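Local coordinates for protein pyoverdine synthetase F (Pseudomonas aeruginosa PAO1, PDB 6CUL) that is a pyoverdine synthetase F protein with a mixed, mainly parallel beta-sheet flanked by helices, at residues 55-69 against 99-112. Residues are numbered along the deposited sequence; the frame is centred on the assembly and turned at random.
Sequences LVGVIYDDDAELPRD and LNDLLLSVPSTYRR. With FGD (N-(4-{[(2-amino-4-oxo-1,4-dihydroquinazolin-6-yl)methyl]amino}benzene-1-carbonyl)-D-glutamic acid), chain I; CIT (citric acid), chain J.
Arg111 meets Asp69 through a side chain that bends at chi3 (-56°) and lays its guanidinium beside the carboxylate in a salt bridge. The 2.5 Å from NH2 of Arg111 to OD2 of Asp69 is doubtfully short. NH1 of Arg111 reaches OD1 of Asp69 at 3.2 Å, nearly straight. NE of Arg111 donates to OG of Ser108, and these last two bonds fix the rotation of the guanidinium. CD1 of Leu66 packs over one guanidinium face of Arg111. OG of Ser108 sits between its own backbone N and carbonyl carbon (chi1 49°), which puts it between NE of Arg111 and OD2 of Asp61. It gives a 2.7 Å bond to OD2 of Asp61, on the anti side. The other oxygen of Asp61 is taken by Ser11 and Arg13. Arg111 and Arg68 both donate to O6 of a bound citrate, probably from the crystallisation liquor. NH2 of Arg112 makes a 2.9 Å salt bridge with OD2 of Asp63, which also closes an Asx turn with the backbone N of Glu65. Upstream the segments form a parallel strand pair. Tyr60 N donates to Leu104 O at 2.7 Å. The Tyr60 ring has OG of Ser105 over one face. Pro67 and Arg68 line the pocket of this FGD; Thr109, Tyr110 and Arg112 belong to a second FGD pocket. Strand 103-105 forms one edge of the mixed sheet, next to strand 55-60. Val58 leans on helix 36-46, while Ile59 and Val106 pack on helix 118-136.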
loop_
_atom_site.group_PDB
_atom_site.type_symbol
_atom_site.label_atom_id
_atom_site.label_comp_id
_atom_site.label_asym_id
_atom_site.label_seq_id
_atom_site.Cartn_x
_atom_site.Cartn_y
_atom_site.Cartn_z
ATOM N N LEU A 55 2.484 14.406 7.979
ATOM C CA LEU A 55 1.925 13.103 8.138
ATOM C C LEU A 55 1.383 13.072 9.591
ATOM O O LEU A 55 2.093 13.327 10.544
ATOM C CB LEU A 55 2.978 12.062 7.870
ATOM C CG LEU A 55 2.617 10.614 8.166
ATOM C CD1 LEU A 55 1.607 10.065 7.223
ATOM C CD2 LEU A 55 3.859 9.774 8.186
ATOM N N VAL A 56 0.111 12.775 9.759
ATOM C CA VAL A 56 -0.424 12.837 11.098
ATOM C C VAL A 56 -0.610 11.520 11.802
ATOM O O VAL A 56 -0.305 11.423 12.931
ATOM C CB VAL A 56 -1.647 13.760 11.188
ATOM C CG1 VAL A 56 -1.248 15.151 10.822
ATOM C CG2 VAL A 56 -2.774 13.270 10.328
ATOM N N GLY A 57 -1.064 10.503 11.133
ATOM C CA GLY A 57 -1.196 9.232 11.771
ATOM C C GLY A 57 -0.834 8.096 10.875
ATOM O O GLY A 57 -1.028 8.171 9.716
ATOM N N VAL A 58 -0.317 7.033 11.433
ATOM C CA VAL A 58 0.044 5.883 10.620
ATOM C C VAL A 58 -0.749 4.681 11.130
ATOM O O VAL A 58 -0.271 3.898 11.888
ATOM C CB VAL A 58 1.573 5.561 10.632
ATOM C CG1 VAL A 58 1.866 4.338 9.810
ATOM C CG2 VAL A 58 2.407 6.712 10.112
ATOM N N ILE A 59 -1.968 4.597 10.694
ATOM C CA ILE A 59 -2.887 3.574 11.036
ATOM C C ILE A 59 -2.607 2.197 10.401
ATOM O O ILE A 59 -2.156 2.092 9.338
ATOM C CB ILE A 59 -4.299 4.088 10.711
ATOM C CG1 ILE A 59 -4.504 5.499 11.276
ATOM C CG2 ILE A 59 -5.367 3.167 11.246
ATOM C CD1 ILE A 59 -5.499 6.346 10.591
ATOM N N TYR A 60 -2.821 1.155 11.139
ATOM C CA TYR A 60 -2.625 -0.172 10.653
ATOM C C TYR A 60 -3.801 -0.984 11.181
ATOM O O TYR A 60 -4.230 -0.768 12.248
ATOM C CB TYR A 60 -1.240 -0.679 11.036
ATOM C CG TYR A 60 -1.140 -1.191 12.368
ATOM C CD1 TYR A 60 -0.972 -0.391 13.456
ATOM C CD2 TYR A 60 -1.263 -2.501 12.563
ATOM C CE1 TYR A 60 -0.926 -0.953 14.696
ATOM C CE2 TYR A 60 -1.209 -3.071 13.783
ATOM C CZ TYR A 60 -1.034 -2.303 14.828
ATOM O OH TYR A 60 -1.000 -2.962 15.970
ATOM N N ASP A 61 -4.336 -1.885 10.422
ATOM C CA ASP A 61 -5.449 -2.621 10.886
ATOM C C ASP A 61 -5.273 -3.995 11.497
ATOM O O ASP A 61 -6.229 -4.556 11.873
ATOM C CB ASP A 61 -6.398 -2.795 9.738
ATOM C CG ASP A 61 -6.067 -3.937 8.898
ATOM O OD1 ASP A 61 -4.990 -4.037 8.414
ATOM O OD2 ASP A 61 -6.901 -4.724 8.694
ATOM N N ASP A 62 -4.078 -4.484 11.637
ATOM C CA ASP A 62 -3.908 -5.826 12.100
ATOM C C ASP A 62 -4.337 -6.069 13.520
ATOM O O ASP A 62 -4.326 -5.179 14.297
ATOM C CB ASP A 62 -2.465 -6.212 11.963
ATOM C CG ASP A 62 -1.868 -5.777 10.699
ATOM O OD1 ASP A 62 -1.717 -4.611 10.453
ATOM O OD2 ASP A 62 -1.529 -6.623 9.946
ATOM N N ASP A 63 -4.759 -7.259 13.854
ATOM C CA ASP A 63 -5.049 -7.474 15.248
ATOM C C ASP A 63 -4.302 -8.647 15.857
ATOM O O ASP A 63 -4.343 -9.697 15.348
ATOM C CB ASP A 63 -6.553 -7.556 15.544
ATOM C CG ASP A 63 -6.827 -7.799 16.999
ATOM O OD1 ASP A 63 -6.749 -6.925 17.867
ATOM O OD2 ASP A 63 -6.954 -8.944 17.272
ATOM N N ALA A 64 -3.674 -8.408 16.954
ATOM C CA ALA A 64 -2.923 -9.406 17.628
ATOM C C ALA A 64 -3.745 -10.622 18.065
ATOM O O ALA A 64 -3.225 -11.672 18.158
ATOM C CB ALA A 64 -2.167 -8.802 18.768
ATOM N N GLU A 65 -5.036 -10.484 18.210
ATOM C CA GLU A 65 -5.828 -11.609 18.543
ATOM C C GLU A 65 -6.222 -12.460 17.362
ATOM O O GLU A 65 -7.145 -13.179 17.511
ATOM C CB GLU A 65 -7.070 -11.188 19.233
ATOM C CG GLU A 65 -6.876 -10.636 20.588
ATOM C CD GLU A 65 -6.641 -11.660 21.660
ATOM O OE1 GLU A 65 -6.800 -12.847 21.400
ATOM O OE2 GLU A 65 -6.301 -11.252 22.759
ATOM N N LEU A 66 -5.633 -12.314 16.224
ATOM C CA LEU A 66 -6.001 -13.159 15.144
ATOM C C LEU A 66 -4.770 -13.976 14.928
ATOM O O LEU A 66 -3.770 -13.431 14.640
ATOM C CB LEU A 66 -6.378 -12.385 13.926
ATOM C CG LEU A 66 -7.850 -12.250 13.665
ATOM C CD1 LEU A 66 -8.007 -11.681 12.292
ATOM C CD2 LEU A 66 -8.583 -13.524 13.740
ATOM N N PRO A 67 -4.853 -15.276 15.112
ATOM C CA PRO A 67 -3.646 -16.058 14.983
ATOM C C PRO A 67 -3.037 -15.983 13.562
ATOM O O PRO A 67 -1.844 -16.059 13.497
ATOM C CB PRO A 67 -4.074 -17.420 15.467
ATOM C CG PRO A 67 -5.284 -17.184 16.249
ATOM C CD PRO A 67 -5.971 -16.086 15.567
ATOM N N ARG A 68 -3.851 -15.914 12.513
ATOM C CA ARG A 68 -3.390 -15.725 11.152
ATOM C C ARG A 68 -2.725 -14.338 10.982
ATOM O O ARG A 68 -1.804 -14.211 10.298
ATOM C CB ARG A 68 -4.475 -15.978 10.120
ATOM C CG ARG A 68 -5.528 -14.910 9.998
ATOM C CD ARG A 68 -6.629 -15.289 9.095
ATOM N NE ARG A 68 -7.590 -14.270 9.040
ATOM C CZ ARG A 68 -8.689 -14.237 9.733
ATOM N NH1 ARG A 68 -9.011 -15.174 10.557
ATOM N NH2 ARG A 68 -9.472 -13.257 9.550
ATOM N N ASP A 69 -3.269 -13.332 11.604
ATOM C CA ASP A 69 -2.616 -12.055 11.640
ATOM C C ASP A 69 -1.271 -12.201 12.406
ATOM O O ASP A 69 -0.383 -11.523 12.123
ATOM C CB ASP A 69 -3.500 -10.932 12.239
ATOM C CG ASP A 69 -4.344 -10.242 11.215
ATOM O OD1 ASP A 69 -4.439 -10.797 10.206
ATOM O OD2 ASP A 69 -4.915 -9.203 11.430
ATOM N N LEU A 99 8.959 8.277 14.033
ATOM C CA LEU A 99 7.946 7.659 13.199
ATOM C C LEU A 99 7.089 6.647 13.906
ATOM O O LEU A 99 5.902 6.610 13.669
ATOM C CB LEU A 99 8.519 7.070 11.935
ATOM C CG LEU A 99 7.584 6.269 11.099
ATOM C CD1 LEU A 99 6.765 7.078 10.135
ATOM C CD2 LEU A 99 8.387 5.352 10.290
ATOM N N ASN A 100 7.726 5.872 14.763
ATOM C CA ASN A 100 7.041 4.852 15.578
ATOM C C ASN A 100 5.973 5.397 16.511
ATOM O O ASN A 100 4.987 4.779 16.728
ATOM C CB ASN A 100 8.027 4.005 16.313
ATOM C CG ASN A 100 8.711 3.066 15.409
ATOM O OD1 ASN A 100 8.092 2.176 14.929
ATOM N ND2 ASN A 100 9.968 3.290 15.131
ATOM N N ASP A 101 6.159 6.604 16.961
ATOM C CA ASP A 101 5.197 7.260 17.731
ATOM C C ASP A 101 3.928 7.501 16.943
ATOM O O ASP A 101 2.998 7.789 17.535
ATOM C CB ASP A 101 5.753 8.546 18.293
ATOM C CG ASP A 101 7.002 8.353 19.123
ATOM O OD1 ASP A 101 7.424 7.283 19.472
ATOM O OD2 ASP A 101 7.602 9.328 19.405
ATOM N N LEU A 102 3.905 7.441 15.649
ATOM C CA LEU A 102 2.642 7.636 14.948
ATOM C C LEU A 102 1.805 6.408 14.630
ATOM O O LEU A 102 0.836 6.558 14.030
ATOM C CB LEU A 102 2.845 8.408 13.665
ATOM C CG LEU A 102 3.530 9.736 13.698
ATOM C CD1 LEU A 102 4.028 10.089 12.330
ATOM C CD2 LEU A 102 2.601 10.773 14.220
ATOM N N LEU A 103 2.210 5.242 15.012
ATOM C CA LEU A 103 1.444 4.086 14.732
ATOM C C LEU A 103 0.103 4.052 15.474
ATOM O O LEU A 103 0.079 4.321 16.661
ATOM C CB LEU A 103 2.263 2.892 15.132
ATOM C CG LEU A 103 3.456 2.579 14.254
ATOM C CD1 LEU A 103 4.124 1.320 14.707
ATOM C CD2 LEU A 103 3.007 2.452 12.848
ATOM N N LEU A 104 -0.969 3.713 14.777
ATOM C CA LEU A 104 -2.309 3.580 15.318
ATOM C C LEU A 104 -2.983 2.318 14.869
ATOM O O LEU A 104 -2.888 1.980 13.729
ATOM C CB LEU A 104 -3.200 4.677 14.797
ATOM C CG LEU A 104 -3.004 6.036 15.370
ATOM C CD1 LEU A 104 -4.004 7.004 14.826
ATOM C CD2 LEU A 104 -3.195 5.897 16.831
ATOM N N SER A 105 -3.694 1.635 15.738
ATOM C CA SER A 105 -4.380 0.483 15.299
ATOM C C SER A 105 -5.844 0.756 15.382
ATOM O O SER A 105 -6.301 1.154 16.422
ATOM C CB SER A 105 -4.092 -0.736 16.122
ATOM O OG SER A 105 -4.475 -1.905 15.428
ATOM N N VAL A 106 -6.558 0.507 14.301
ATOM C CA VAL A 106 -7.986 0.604 14.250
ATOM C C VAL A 106 -8.266 -0.815 13.764
ATOM O O VAL A 106 -8.625 -1.015 12.653
ATOM C CB VAL A 106 -8.507 1.654 13.309
ATOM C CG1 VAL A 106 -9.937 1.377 12.938
ATOM C CG2 VAL A 106 -8.394 2.993 13.912
ATOM N N PRO A 107 -8.139 -1.788 14.653
ATOM C CA PRO A 107 -8.231 -3.168 14.215
ATOM C C PRO A 107 -9.523 -3.677 13.602
ATOM O O PRO A 107 -10.521 -3.495 14.162
ATOM C CB PRO A 107 -7.919 -3.939 15.484
ATOM C CG PRO A 107 -7.335 -2.966 16.407
ATOM C CD PRO A 107 -7.955 -1.685 16.090
ATOM N N SER A 108 -9.421 -4.341 12.457
ATOM C CA SER A 108 -10.515 -4.984 11.792
ATOM C C SER A 108 -10.716 -6.351 12.358
ATOM O O SER A 108 -10.589 -7.333 11.699
ATOM C CB SER A 108 -10.305 -5.127 10.288
ATOM O OG SER A 108 -9.093 -5.640 9.910
ATOM N N THR A 109 -11.080 -6.313 13.627
ATOM C CA THR A 109 -11.430 -7.421 14.499
ATOM C C THR A 109 -12.614 -8.249 14.011
ATOM O O THR A 109 -12.602 -9.413 14.113
ATOM C CB THR A 109 -11.762 -6.885 15.827
ATOM O OG1 THR A 109 -12.653 -5.789 15.677
ATOM C CG2 THR A 109 -10.551 -6.459 16.417
ATOM N N TYR A 110 -13.496 -7.619 13.278
ATOM C CA TYR A 110 -14.623 -8.210 12.680
ATOM C C TYR A 110 -14.213 -9.379 11.861
ATOM O O TYR A 110 -15.013 -10.204 11.659
ATOM C CB TYR A 110 -15.348 -7.188 11.793
ATOM C CG TYR A 110 -14.715 -6.869 10.449
ATOM C CD1 TYR A 110 -14.902 -7.701 9.385
ATOM C CD2 TYR A 110 -13.982 -5.729 10.250
ATOM C CE1 TYR A 110 -14.372 -7.439 8.185
ATOM C CE2 TYR A 110 -13.433 -5.439 9.036
ATOM C CZ TYR A 110 -13.634 -6.312 7.999
ATOM O OH TYR A 110 -13.093 -6.118 6.785
ATOM N N ARG A 111 -12.994 -9.443 11.414
ATOM C CA ARG A 111 -12.500 -10.576 10.694
ATOM C C ARG A 111 -12.470 -11.889 11.524
ATOM O O ARG A 111 -12.441 -12.897 10.949
ATOM C CB ARG A 111 -11.167 -10.265 10.046
ATOM C CG ARG A 111 -11.204 -9.373 8.841
ATOM C CD ARG A 111 -9.848 -9.117 8.302
ATOM N NE ARG A 111 -8.946 -8.564 9.273
ATOM C CZ ARG A 111 -7.787 -9.046 9.631
ATOM N NH1 ARG A 111 -7.326 -10.099 9.115
ATOM N NH2 ARG A 111 -7.094 -8.417 10.502
ATOM N N ARG A 112 -12.534 -11.817 12.837
ATOM C CA ARG A 112 -12.584 -12.973 13.703
ATOM C C ARG A 112 -13.819 -13.778 13.396
ATOM O O ARG A 112 -13.766 -14.923 13.382
ATOM C CB ARG A 112 -12.607 -12.543 15.161
ATOM C CG ARG A 112 -11.399 -11.795 15.667
ATOM C CD ARG A 112 -11.588 -11.147 17.014
ATOM N NE ARG A 112 -10.663 -10.084 17.309
ATOM C CZ ARG A 112 -10.356 -9.658 18.515
ATOM N NH1 ARG A 112 -10.852 -10.200 19.554
ATOM N NH2 ARG A 112 -9.534 -8.700 18.660
HETATM C C13 FGD I . -0.829 -17.356 6.570
HETATM C C15 FGD I . -0.500 -18.150 8.812
HETATM C C17 FGD I . 1.346 -17.227 7.581
HETATM C C20 FGD I . 4.835 -16.216 6.394
HETATM C C21 FGD I . 5.742 -16.637 5.423
HETATM C C22 FGD I . 7.124 -16.362 5.579
HETATM C C24 FGD I . 6.647 -15.250 7.678
HETATM C C02 FGD I . -4.889 -20.912 8.530
HETATM C C04 FGD I . -4.708 -19.471 9.014
HETATM C C05 FGD I . -5.207 -19.284 10.447
HETATM C C06 FGD I . -4.613 -20.318 11.408
HETATM C C07 FGD I . -3.223 -19.921 11.899
HETATM C C11 FGD I . -2.815 -18.315 7.811
HETATM C C12 FGD I . -1.335 -17.928 7.728
HETATM C C14 FGD I . 0.512 -17.005 6.496
HETATM C C16 FGD I . 0.840 -17.799 8.739
HETATM C C19 FGD I . 3.341 -16.512 6.226
HETATM C C23 FGD I . 7.570 -15.678 6.692
HETATM C C25 FGD I . 5.288 -15.520 7.524
HETATM C C27 FGD I . 9.986 -15.835 5.841
HETATM C C30 FGD I . 8.122 -16.825 4.514
HETATM N N10 FGD I . -3.300 -19.103 8.936
HETATM N N18 FGD I . 2.750 -16.860 7.504
HETATM N N26 FGD I . 9.024 -15.389 6.856
HETATM N N28 FGD I . 11.368 -15.400 5.894
HETATM N N29 FGD I . 9.515 -16.548 4.674
HETATM O O01 FGD I . -5.717 -21.169 7.615
HETATM O O03 FGD I . -4.210 -21.840 9.045
HETATM O O08 FGD I . -3.044 -18.799 12.442
HETATM O O09 FGD I . -2.256 -20.715 11.760
HETATM O O31 FGD I . 7.740 -17.413 3.558
HETATM O O32 FGD I . -3.565 -17.974 6.961
HETATM C C1 CIT J . -8.760 -11.884 2.350
HETATM O O1 CIT J . -9.548 -11.173 1.689
HETATM O O2 CIT J . -7.661 -12.214 1.858
HETATM C C2 CIT J . -9.154 -12.349 3.734
HETATM C C3 CIT J . -8.201 -11.868 4.838
HETATM O O7 CIT J . -7.039 -12.720 4.709
HETATM C C4 CIT J . -7.738 -10.418 4.725
HETATM C C5 CIT J . -6.673 -10.074 5.766
HETATM O O3 CIT J . -6.768 -9.012 6.409
HETATM O O4 CIT J . -5.684 -10.808 6.011
HETATM C C6 CIT J . -8.933 -12.026 6.174
HETATM O O5 CIT J . -10.182 -12.056 6.195
HETATM O O6 CIT J . -8.324 -12.153 7.264
#